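Esterase (Pelagibacterium halotolerans, PDB 5DWD) probably hydrolyses carboxylic ester bonds and belongs to the alpha/beta hydrolase superfamily. Local coordinates at residues B[120-123]-B[124-128]; B[62-65]-B[66-70]; B[194-197]-B[198-202]; B[145-148]-B[149-153]. All blocks are in the same frame, centred on the assembly; numbering follows the deposited sequence.

In the fold
All four contacts are local, joining residues a few positions apart along helices that flank the central mixed sheet. Contact 4 is the buried one, its centre about 10 Å from the centre of the chain, and it carries a cation-pi stack at the end of helix 140-149. Contact 1, the end of helix 101-126, is a surface contact held mainly by backbone and threonine hydrogen bonds; it touches contact 4 through Trp123 CH2 and Leu152 CD1, 4.0 Å apart. Contacts 2 and 3 are partly buried. Contact 2 ends helix 54-65 with an aromatic pair and bridging waters, whereas contact 3 combines the first bonds of helix 196-207 with Glu199 lying over Val195 and Ile196.

Contact 1 of 4, residues B[120-123]-B[124-128]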
# COMPACT_ATOMS: atom_id res chain seq x y z
N ALA B 120 5.79 9.61 -15.99
CA ALA B 120 7.08 10.18 -15.64
C ALA B 120 7.21 11.64 -16.10
O ALA B 120 7.61 12.55 -15.32
CB ALA B 120 8.20 9.34 -16.22
N ASP B 121 6.87 11.86 -17.37
CA ASP B 121 6.92 13.24 -17.97
C ASP B 121 5.97 14.20 -17.24
O ASP B 121 6.31 15.30 -16.88
CB ASP B 121 6.60 13.20 -19.47
CG ASP B 121 7.76 12.63 -20.34
OD1 ASP B 121 8.90 12.54 -19.82
OD2 ASP B 121 7.52 12.27 -21.54
N LEU B 122 4.75 13.76 -16.98
CA LEU B 122 3.80 14.58 -16.18
C LEU B 122 4.28 14.96 -14.77
O LEU B 122 4.09 16.11 -14.29
CB LEU B 122 2.48 13.80 -16.11
CG LEU B 122 1.34 14.54 -15.47
CD1 LEU B 122 1.04 15.82 -16.18
CD2 LEU B 122 0.13 13.59 -15.46
N TRP B 123 4.84 13.99 -14.06
CA TRP B 123 5.39 14.21 -12.74
C TRP B 123 6.56 15.23 -12.82
O TRP B 123 6.56 16.16 -12.07
CB TRP B 123 5.82 12.91 -12.08
CG TRP B 123 4.60 12.03 -11.71
CD1 TRP B 123 3.38 12.47 -11.28
CD2 TRP B 123 4.53 10.61 -11.74
NE1 TRP B 123 2.54 11.39 -11.02
CE2 TRP B 123 3.23 10.24 -11.31
CE3 TRP B 123 5.42 9.61 -12.13
CZ2 TRP B 123 2.82 8.92 -11.27
CZ3 TRP B 123 5.02 8.30 -12.08
CH2 TRP B 123 3.75 7.96 -11.66
N ALA B 124 7.42 15.09 -13.80
CA ALA B 124 8.53 16.05 -14.00
C ALA B 124 8.03 17.45 -14.37
O ALA B 124 8.60 18.49 -13.94
CB ALA B 124 9.47 15.54 -15.06
N GLN B 125 6.96 17.50 -15.13
CA GLN B 125 6.39 18.77 -15.55
C GLN B 125 5.68 19.52 -14.45
O GLN B 125 5.74 20.74 -14.43
CB GLN B 125 5.47 18.59 -16.75
CG GLN B 125 6.22 18.67 -18.06
CD GLN B 125 5.62 17.81 -19.14
OE1 GLN B 125 4.42 17.52 -19.12
NE2 GLN B 125 6.45 17.41 -20.11
N THR B 126 4.99 18.80 -13.55
CA THR B 126 4.12 19.42 -12.54
C THR B 126 4.79 19.48 -11.19
O THR B 126 4.41 20.28 -10.35
CB THR B 126 2.80 18.61 -12.38
OG1 THR B 126 3.15 17.27 -11.96
CG2 THR B 126 2.07 18.58 -13.66
N GLY B 127 5.77 18.65 -10.94
CA GLY B 127 6.40 18.62 -9.62
C GLY B 127 5.54 17.84 -8.61
O GLY B 127 5.84 17.78 -7.42
N LEU B 128 4.48 17.20 -9.10
CA LEU B 128 3.75 16.24 -8.25
C LEU B 128 4.35 14.86 -8.50
O LEU B 128 5.04 14.71 -9.50
CB LEU B 128 2.29 16.24 -8.59
CG LEU B 128 1.24 17.11 -7.88
CD1 LEU B 128 1.65 17.96 -6.69
CD2 LEU B 128 0.45 17.82 -8.95
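Ala120 opens the contact with a backbone bond, its O accepting from Ala124 N at 3.0 Å, and the methyl of Ala124 rests against the same carbonyl. Asp121 O takes the next amide, Gln125 N, at 2.9 Å. The bend of the glutamine chain at its second torsion (chi2 149°) lays Gln125 CD over the Asp121 carbonyl, 3.4 Å from Asp121 O.

Leu122 O is gripped twice by one residue. Thr126 N donates to it, and Thr126 OG1 donates at 2.8 Å to Leu122 O from the opposite face of the carbonyl plane. A chi1 of 60° sets OG1 between its own backbone N and carbonyl carbon, where it can give its proton back to Leu122 while accepting from Leu128 N in an ST turn. The same torsion leaves the threonine methyl for apolar contact, with Leu122 CD1 lying 3.9 Å from Thr126 CG2.

Trp123 O receives Gly127 N at 2.8 Å, and a weak bond from Thr126 N. Gly127 has positive phi (78°), the point at which the chain leaves the helix and turns back, bringing Leu128 O obliquely to the indole, 3.2 Å from Trp123 CB.

The contact thus closes helix 101-126 at the surface. Leu122 packs on Leu43 and Val45 of strand 42-47, while the indole touches Leu43, Pro130, Leu152 and Leu156 and gives its NE1 hydrogen bond to Thr133 OG1, joining the helix end to the sheet beneath.

Contact 2 of 4, residues B[62-65]-B[66-70]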
# COMPACT_ATOMS: atom_id res chain seq x y z
N GLN B 62 -14.20 17.65 -14.87
CA GLN B 62 -15.01 18.85 -14.61
C GLN B 62 -15.99 18.61 -13.48
O GLN B 62 -16.25 19.51 -12.66
CB GLN B 62 -15.71 19.28 -15.90
CG GLN B 62 -16.17 20.72 -15.91
CD GLN B 62 -15.05 21.73 -16.02
OE1 GLN B 62 -14.85 22.53 -15.11
NE2 GLN B 62 -14.34 21.74 -17.17
N PHE B 63 -16.56 17.41 -13.43
CA PHE B 63 -17.53 17.06 -12.38
C PHE B 63 -16.82 17.02 -11.03
O PHE B 63 -17.32 17.52 -10.03
CB PHE B 63 -18.17 15.72 -12.70
CG PHE B 63 -19.05 15.17 -11.64
CD1 PHE B 63 -20.36 15.58 -11.52
CD2 PHE B 63 -18.57 14.25 -10.73
CE1 PHE B 63 -21.15 15.09 -10.51
CE2 PHE B 63 -19.36 13.74 -9.72
CZ PHE B 63 -20.66 14.17 -9.61
N TRP B 64 -15.63 16.42 -11.00
CA TRP B 64 -14.97 16.19 -9.75
C TRP B 64 -14.26 17.46 -9.27
O TRP B 64 -14.02 17.60 -8.08
CB TRP B 64 -13.93 15.06 -9.87
CG TRP B 64 -14.54 13.74 -9.69
CD1 TRP B 64 -15.59 13.43 -8.95
CD2 TRP B 64 -14.02 12.51 -10.17
NE1 TRP B 64 -15.82 12.13 -8.93
CE2 TRP B 64 -14.85 11.50 -9.69
CE3 TRP B 64 -12.95 12.17 -10.99
CZ2 TRP B 64 -14.71 10.17 -10.04
CZ3 TRP B 64 -12.79 10.83 -11.34
CH2 TRP B 64 -13.67 9.85 -10.84
N ARG B 65 -13.89 18.35 -10.17
CA ARG B 65 -13.15 19.57 -9.72
C ARG B 65 -14.06 20.41 -8.78
O ARG B 65 -13.52 21.10 -7.88
CB ARG B 65 -12.57 20.40 -10.87
CG ARG B 65 -13.61 21.17 -11.62
CD ARG B 65 -13.09 21.90 -12.85
NE ARG B 65 -11.76 22.50 -12.79
CZ ARG B 65 -11.33 23.43 -13.65
NH1 ARG B 65 -12.13 23.87 -14.65
NH2 ARG B 65 -10.09 23.94 -13.51
N ASP B 66 -15.39 20.32 -8.91
CA ASP B 66 -16.30 20.97 -7.95
C ASP B 66 -16.13 20.48 -6.50
O ASP B 66 -16.35 21.25 -5.55
CB ASP B 66 -17.76 20.80 -8.37
CG ASP B 66 -18.10 21.60 -9.62
OD1 ASP B 66 -17.38 22.55 -10.03
OD2 ASP B 66 -19.15 21.29 -10.17
N SER B 67 -15.77 19.20 -6.32
CA SER B 67 -15.56 18.61 -5.03
C SER B 67 -14.16 18.63 -4.52
O SER B 67 -13.98 18.54 -3.32
CB SER B 67 -16.08 17.16 -4.97
OG SER B 67 -17.46 17.13 -5.23
N PHE B 68 -13.17 18.80 -5.39
CA PHE B 68 -11.75 18.60 -5.11
C PHE B 68 -10.98 19.76 -5.65
O PHE B 68 -10.33 19.75 -6.69
CB PHE B 68 -11.29 17.23 -5.71
CG PHE B 68 -12.06 16.10 -5.17
CD1 PHE B 68 -12.00 15.80 -3.86
CD2 PHE B 68 -12.92 15.37 -5.94
CE1 PHE B 68 -12.79 14.83 -3.33
CE2 PHE B 68 -13.70 14.37 -5.40
CZ PHE B 68 -13.61 14.08 -4.11
N PRO B 69 -11.03 20.90 -4.93
CA PRO B 69 -10.52 22.11 -5.52
C PRO B 69 -9.03 22.23 -5.59
O PRO B 69 -8.54 23.09 -6.27
CB PRO B 69 -11.09 23.20 -4.59
CG PRO B 69 -11.15 22.53 -3.30
CD PRO B 69 -11.69 21.16 -3.64
N ASP B 70 -8.29 21.33 -4.94
CA ASP B 70 -6.82 21.34 -5.03
C ASP B 70 -6.24 20.24 -5.93
O ASP B 70 -5.04 20.01 -5.94
CB ASP B 70 -6.24 21.17 -3.63
CG ASP B 70 -6.69 22.26 -2.64
OD1 ASP B 70 -6.76 23.45 -3.04
OD2 ASP B 70 -6.99 21.88 -1.49
O HOH W 1 -16.70 22.36 -12.72
O HOH W 2 -18.67 21.29 -13.07
O HOH W 3 -20.06 18.64 -10.15
O HOH W 4 -17.86 16.28 -7.63
O HOH W 5 -14.33 23.35 -6.07
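Trp64 and Phe68 lie side by side and point the same way, in an offset edge-to-face pair: the edge of Phe68 is turned toward the face of the indole five-membered ring, with centroids 5.8 Å apart and planes at 70°. Trp64 CB also meets Phe68 CD2 at 4.1 Å. Phe68 CG lies beside its backbone N, anti to the carbonyl carbon (chi1 -58°), as does Trp64 CG, bringing the rings alongside.

Backbone bonds accompany this pairing. Trp64 O accepts from Ser67 N at 3.0 Å and more weakly from Phe68 N, which also makes a weak bond to Arg65 O.

At the Asp66 end, waters bridge where direct bonds are lacking. One joins Gln62 O to Asp66 OD2, another probably does likewise at OD1, and a third joins Phe63 O to Asp66 OD2. Arg65 NH1 reaches Gln62 OE1 at 3.1 Å in a nearly straight bond (172°), in the guanidinium plane, while its NH2 bonds Pro34 O.

Farther out, Trp64 NE1 bonds Thr233 OG1. The turn joins helix 54-65 to strand 71-74: its aromatic rings face helix 226-239, while waters donate both to the Gln62 and Phe63 carbonyls and to the Asp66 carboxylate.

Contact 3 of 4, residues B[194-197]-B[198-202]; sequences PVIG and SETAL
The carboxylate of Glu199 is the flat group here, and it lies back over the start of the helix: Glu199 OE1 is 3.4 Å from Ile196 CA and 3.7 Å from Val195 CG1. It packs there without bonding Ile196 N, the angle being poor. A chi1 of -64° turns the glutamate chain toward Val195, and beyond CG it runs extended, with Glu199 CG 3.5 Å from Val195 O.

The same carbonyl is an acceptor in the first turns. Glu199 N donates to Val195 O at 3.0 Å, and Ser198 N adds a weak bond. One residue on, Thr200 N bonds Ile196 O at 2.9 Å, and Thr200 CG2 meets Ile196 CG1 at 3.6 Å, the two side chains crossing at an angle. Ala201 N then reaches Gly197 O.

On the buried side, Ser198 OG bonds His186 ND1, and Ser198 and Ala201 both pack on Leu184 of strand 182-187. Val195 and Leu202 touch strand 212-217. These residues lie at the beginning of helix 196-207, which links strands 182-187 and 212-217 in a beta-alpha-beta crossover, a recurring unit of the alpha/beta hydrolase fold.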
# COMPACT_ATOMS: atom_id res chain seq x y z
N PRO B 194 -17.66 -8.10 -19.73
CA PRO B 194 -18.58 -8.59 -18.74
C PRO B 194 -18.01 -8.52 -17.30
O PRO B 194 -16.80 -8.44 -17.10
CB PRO B 194 -18.81 -10.06 -19.15
CG PRO B 194 -18.57 -10.04 -20.65
CD PRO B 194 -17.42 -9.03 -20.86
N VAL B 195 -18.93 -8.32 -16.38
CA VAL B 195 -18.73 -8.04 -14.97
C VAL B 195 -17.79 -9.02 -14.26
O VAL B 195 -17.09 -8.67 -13.28
CB VAL B 195 -20.06 -7.83 -14.21
CG1 VAL B 195 -20.81 -9.16 -14.01
CG2 VAL B 195 -19.86 -7.10 -12.91
N ILE B 196 -17.78 -10.26 -14.73
CA ILE B 196 -16.79 -11.23 -14.31
C ILE B 196 -15.35 -10.71 -14.27
O ILE B 196 -14.60 -11.09 -13.40
CB ILE B 196 -16.87 -12.55 -15.14
CG1 ILE B 196 -16.04 -13.61 -14.38
CG2 ILE B 196 -16.31 -12.39 -16.53
CD1 ILE B 196 -16.55 -15.00 -14.48
N GLY B 197 -15.02 -9.80 -15.17
CA GLY B 197 -13.69 -9.16 -15.19
C GLY B 197 -13.36 -8.59 -13.85
O GLY B 197 -12.26 -8.77 -13.34
N SER B 198 -14.25 -7.78 -13.30
CA SER B 198 -13.92 -7.14 -11.99
C SER B 198 -14.18 -8.10 -10.83
O SER B 198 -13.50 -8.03 -9.82
CB SER B 198 -14.72 -5.85 -11.76
OG SER B 198 -14.25 -4.82 -12.64
N GLU B 199 -15.17 -9.00 -10.96
CA GLU B 199 -15.40 -9.96 -9.89
C GLU B 199 -14.25 -10.91 -9.66
O GLU B 199 -13.98 -11.24 -8.49
CB GLU B 199 -16.68 -10.79 -10.17
CG GLU B 199 -17.94 -9.94 -10.18
CD GLU B 199 -19.15 -10.71 -10.73
OE1 GLU B 199 -18.97 -11.43 -11.70
OE2 GLU B 199 -20.25 -10.53 -10.19
N THR B 200 -13.57 -11.35 -10.69
CA THR B 200 -12.38 -12.22 -10.54
C THR B 200 -11.15 -11.41 -10.14
O THR B 200 -10.25 -11.91 -9.46
CB THR B 200 -12.09 -13.04 -11.76
OG1 THR B 200 -11.83 -12.25 -12.91
CG2 THR B 200 -13.26 -13.95 -12.05
N ALA B 201 -11.15 -10.13 -10.57
CA ALA B 201 -10.04 -9.22 -10.21
C ALA B 201 -9.90 -9.04 -8.72
O ALA B 201 -8.76 -8.97 -8.23
CB ALA B 201 -10.16 -7.85 -10.88
N LEU B 202 -11.03 -8.87 -8.03
CA LEU B 202 -11.06 -8.48 -6.64
C LEU B 202 -10.26 -9.48 -5.78
O LEU B 202 -9.30 -9.13 -5.07
CB LEU B 202 -12.51 -8.33 -6.14
CG LEU B 202 -12.65 -8.15 -4.64
CD1 LEU B 202 -12.10 -6.78 -4.26
CD2 LEU B 202 -14.07 -8.30 -4.19

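Contact 4 of 4, residues B[145-148]-B[149-153]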
# COMPACT_ATOMS: atom_id res chain seq x y z
N ALA B 145 -4.85 1.22 -16.46
CA ALA B 145 -4.64 1.80 -15.16
C ALA B 145 -4.12 0.75 -14.17
O ALA B 145 -3.17 0.98 -13.43
CB ALA B 145 -5.86 2.50 -14.63
N LEU B 146 -4.72 -0.46 -14.21
CA LEU B 146 -4.29 -1.53 -13.42
C LEU B 146 -2.91 -2.08 -13.85
O LEU B 146 -2.07 -2.38 -12.99
CB LEU B 146 -5.35 -2.64 -13.42
CG LEU B 146 -6.66 -2.27 -12.68
CD1 LEU B 146 -7.74 -3.31 -13.02
CD2 LEU B 146 -6.48 -2.22 -11.17
N TYR B 147 -2.70 -2.24 -15.14
CA TYR B 147 -1.50 -2.92 -15.68
C TYR B 147 -0.26 -2.08 -15.40
O TYR B 147 0.68 -2.55 -14.78
CB TYR B 147 -1.68 -3.12 -17.17
CG TYR B 147 -0.65 -4.07 -17.78
CD1 TYR B 147 0.61 -3.63 -18.14
CD2 TYR B 147 -0.97 -5.44 -17.89
CE1 TYR B 147 1.54 -4.53 -18.69
CE2 TYR B 147 -0.05 -6.31 -18.41
CZ TYR B 147 1.19 -5.85 -18.80
OH TYR B 147 2.05 -6.81 -19.37
N THR B 148 -0.31 -0.81 -15.76
CA THR B 148 0.79 0.14 -15.50
C THR B 148 0.85 0.53 -14.04
O THR B 148 1.92 0.58 -13.45
CB THR B 148 0.72 1.33 -16.42
OG1 THR B 148 0.86 0.82 -17.76
CG2 THR B 148 1.79 2.38 -16.10
N GLY B 149 -0.32 0.82 -13.41
CA GLY B 149 -0.33 1.34 -12.06
C GLY B 149 0.35 0.42 -11.06
O GLY B 149 1.04 0.85 -10.19
N LEU B 150 0.09 -0.86 -11.20
CA LEU B 150 0.58 -1.88 -10.25
C LEU B 150 2.01 -2.24 -10.53
O LEU B 150 2.62 -2.87 -9.67
CB LEU B 150 -0.32 -3.14 -10.22
CG LEU B 150 -1.72 -2.81 -9.72
CD1 LEU B 150 -2.58 -4.07 -9.79
CD2 LEU B 150 -1.76 -2.23 -8.29
N ARG B 151 2.54 -1.78 -11.63
CA ARG B 151 3.99 -2.03 -11.98
C ARG B 151 4.87 -0.81 -11.63
O ARG B 151 6.09 -0.88 -11.86
CB ARG B 151 4.10 -2.42 -13.42
CG ARG B 151 3.64 -3.84 -13.71
CD ARG B 151 3.65 -4.16 -15.24
NE ARG B 151 3.35 -5.56 -15.46
CZ ARG B 151 2.16 -6.14 -15.36
NH1 ARG B 151 1.05 -5.43 -15.02
NH2 ARG B 151 2.04 -7.46 -15.59
N LEU B 152 4.31 0.28 -11.15
CA LEU B 152 5.10 1.43 -10.72
C LEU B 152 5.89 1.10 -9.45
O LEU B 152 5.38 0.53 -8.53
CB LEU B 152 4.19 2.61 -10.39
CG LEU B 152 3.52 3.23 -11.60
CD1 LEU B 152 2.44 4.18 -11.16
CD2 LEU B 152 4.56 3.96 -12.43
N PRO B 153 7.19 1.50 -9.42
CA PRO B 153 8.03 1.16 -8.28
C PRO B 153 7.67 1.94 -7.01
O PRO B 153 7.92 1.48 -5.90
CB PRO B 153 9.45 1.53 -8.81
CG PRO B 153 9.21 2.65 -9.77
CD PRO B 153 7.91 2.25 -10.47
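Tyr147 chi1 of -168° puts CG opposite the backbone N and beside the carbonyl carbon, and the Arg151 chain, extended from CG to NE after a chi1 of -75°, runs back along the helix to meet the ring. The guanidinium lies flat on one face of the phenol ring: planes differ by 10°, and Arg151 CZ is 3.7 Å from the Tyr147 ring centroid, a cation-pi stack. Arg151 NH1 sits over the ring centre, and Arg151 NH2 lies near the hydroxyl end, 3.7 Å from Tyr147 CZ.

Two polar bonds help fix the rotation of the stacked group. Arg151 NH1 donates to Tyr147 O at 2.9 Å, with that oxygen at the guanidinium edge, and Arg151 NE forms a salt bridge with Glu175 OE1.

The backbone ends the helix around this pair. Gly149 N bonds Ala145 O at 2.9 Å, Leu150 N bonds Leu146 O at 3.2 Å, and Arg151 N bonds Thr148 O at 3.0 Å. Thr148 OG1 is held by His112 ND1 of helix 101-126, while Leu146 and Leu150 pack on Ile159 of strand 158-162.

A type I turn from Gly149 to Leu152 then leads toward that strand. The Gly-x-Ser-x-Gly pattern (Gly137, Ser139, Gly141) runs into the start of helix 140-149, consistent with the nucleophile elbow of alpha/beta hydrolases, and Ala145 touches it.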